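Local coordinates for protein cellulase (Bacteroides salanitronis, PDB 6WQY) that probably hydrolyses internal beta-1,4-glucosidic bonds of cellulose and related plant polysaccharides, as a broad-specificity GH5_4 endoglucanase with a TIM-barrel catalytic domain, at residues W180-G183 with D184-D188. Sequence-based numbering, arbitrary orientation.
Sequences WGWG and DNRTD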
loop_
_atom_site.group_PDB
_atom_site.type_symbol
_atom_site.label_atom_id
_atom_site.label_comp_id
_atom_site.label_asym_id
_atom_site.label_seq_id
_atom_site.Cartn_x
_atom_site.Cartn_y
_atom_site.Cartn_z
ATOM N N TRP A 180 12.763 10.883 -6.121
ATOM C CA TRP A 180 11.704 10.011 -6.630
ATOM C C TRP A 180 12.242 8.876 -7.496
ATOM O O TRP A 180 11.568 8.412 -8.419
ATOM C CB TRP A 180 10.614 10.821 -7.326
ATOM C CG TRP A 180 9.736 11.561 -6.369
ATOM C CD1 TRP A 180 9.882 12.841 -5.915
ATOM C CD2 TRP A 180 8.583 11.041 -5.734
ATOM N NE1 TRP A 180 8.877 13.148 -5.044
ATOM C CE2 TRP A 180 8.058 12.057 -4.919
ATOM C CE3 TRP A 180 7.927 9.818 -5.794
ATOM C CZ2 TRP A 180 6.905 11.878 -4.162
ATOM C CZ3 TRP A 180 6.776 9.645 -5.046
ATOM C CH2 TRP A 180 6.285 10.663 -4.247
ATOM N N GLY A 181 13.430 8.387 -7.176
ATOM C CA GLY A 181 14.047 7.292 -7.893
ATOM C C GLY A 181 15.102 7.694 -8.892
ATOM O O GLY A 181 15.789 6.816 -9.430
ATOM N N TRP A 182 15.260 8.986 -9.138
ATOM C CA TRP A 182 16.202 9.504 -10.122
ATOM C C TRP A 182 17.156 10.459 -9.425
ATOM O O TRP A 182 17.398 11.576 -9.897
ATOM C CB TRP A 182 15.436 10.178 -11.258
ATOM C CG TRP A 182 14.574 9.183 -11.933
ATOM C CD1 TRP A 182 13.257 8.935 -11.687
ATOM C CD2 TRP A 182 14.984 8.246 -12.925
ATOM N NE1 TRP A 182 12.814 7.908 -12.490
ATOM C CE2 TRP A 182 13.860 7.466 -13.255
ATOM C CE3 TRP A 182 16.195 7.993 -13.574
ATOM C CZ2 TRP A 182 13.907 6.460 -14.216
ATOM C CZ3 TRP A 182 16.242 6.994 -14.524
ATOM C CH2 TRP A 182 15.106 6.238 -14.835
ATOM N N GLY A 183 17.676 10.017 -8.277
ATOM C CA GLY A 183 18.621 10.789 -7.500
ATOM C C GLY A 183 19.917 10.049 -7.272
ATOM O O GLY A 183 20.410 9.322 -8.150
ATOM N N ASP A 184 20.490 10.223 -6.080
ATOM C CA ASP A 184 21.778 9.612 -5.784
ATOM C C ASP A 184 21.669 8.104 -5.654
ATOM O O ASP A 184 22.701 7.421 -5.709
ATOM C CB ASP A 184 22.374 10.237 -4.520
ATOM C CG ASP A 184 22.898 11.640 -4.738
ATOM O OD1 ASP A 184 22.886 12.134 -5.882
ATOM O OD2 ASP A 184 23.351 12.249 -3.740
ATOM N N ASN A 185 20.456 7.561 -5.542
ATOM C CA ASN A 185 20.296 6.115 -5.543
ATOM C C ASN A 185 20.840 5.488 -6.818
ATOM O O ASN A 185 21.236 4.317 -6.807
ATOM C CB ASN A 185 18.818 5.745 -5.392
ATOM C CG ASN A 185 17.952 6.348 -6.470
ATOM O OD1 ASN A 185 17.767 7.565 -6.516
ATOM N ND2 ASN A 185 17.419 5.509 -7.355
ATOM N N ARG A 186 20.853 6.239 -7.925
ATOM C CA ARG A 186 21.303 5.694 -9.191
ATOM C C ARG A 186 22.812 5.706 -9.329
ATOM O O ARG A 186 23.352 4.973 -10.168
ATOM C CB ARG A 186 20.764 6.540 -10.350
ATOM C CG ARG A 186 19.264 6.630 -10.410
ATOM C CD ARG A 186 18.720 5.715 -11.472
ATOM N NE ARG A 186 17.276 5.572 -11.355
ATOM C CZ ARG A 186 16.585 4.554 -11.852
ATOM N NH1 ARG A 186 17.209 3.581 -12.502
ATOM N NH2 ARG A 186 15.269 4.508 -11.686
ATOM N N THR A 187 23.501 6.540 -8.560
ATOM C CA THR A 187 24.906 6.804 -8.781
ATOM C C THR A 187 25.795 6.500 -7.588
ATOM O O THR A 187 27.014 6.555 -7.737
ATOM C CB THR A 187 25.099 8.277 -9.183
ATOM O OG1 THR A 187 24.587 9.128 -8.154
ATOM C CG2 THR A 187 24.368 8.580 -10.490
ATOM N N ASP A 188 25.250 6.139 -6.440
ATOM C CA ASP A 188 26.027 6.050 -5.208
ATOM C C ASP A 188 26.642 4.680 -4.979
ATOM O O ASP A 188 27.173 4.430 -3.886
ATOM C CB ASP A 188 25.197 6.470 -3.985
ATOM C CG ASP A 188 24.117 5.456 -3.613
ATOM O OD1 ASP A 188 23.867 4.499 -4.403
ATOM O OD2 ASP A 188 23.523 5.634 -2.535
HETATM O O HOH W 1 15.653 9.243 -5.651
#
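R186 folds back over W182, its guanidinium lying flat on the six-membered part of the indole: the planes are inclined by only 15°, and CZ sits 3.7 Å from the centroid of that ring, a close cation-pi stack. NE lies over CE3 and CZ3 while NH2 reaches the CZ2 side. A bend at chi2 (-102°) turns the arginine chain back along the preceding loop, which lets NE also donate to G181 O at 2.7 Å. This bond lies in the carbonyl plane of G181; NH2 adds a weak, longer one to the same oxygen.

G183 heads a beta-turn over 183-186, closed by R186 N donating to G183 O at 3.1 Å. Its own N donates to N185 OD1 at 3.0 Å, so both polar backbone atoms of this glycine are bound within the turn. With CG lying between the backbone N and the carbonyl carbon, the N185 amide faces back into the turn. A water joins G181 N to the same OD1. At the other end of the amide, ND2 donates to G181 O at 2.9 Å. The approach is nearly straight at the hydrogen (171°) but comes from above the carbonyl plane, so the two side chains grip the oxygen from different directions. G181 is buried, with a positive phi that favours glycine.

This turn belongs to the long loop between strand 167-170 and helix 191-209 of the GH5 barrel. ND2 of N185 also hydrogen-bonds Y193 OH of that helix, and L230 of helix 228-234 touches both N185 and R186.

Both ends of the N185 amide are thus engaged, which fixes its flip, while the guanidinium is held by its edge to a carbonyl and by one face to an indole. The G181 carbonyl and the indole pi cloud probably both stabilise the arginine's positive charge.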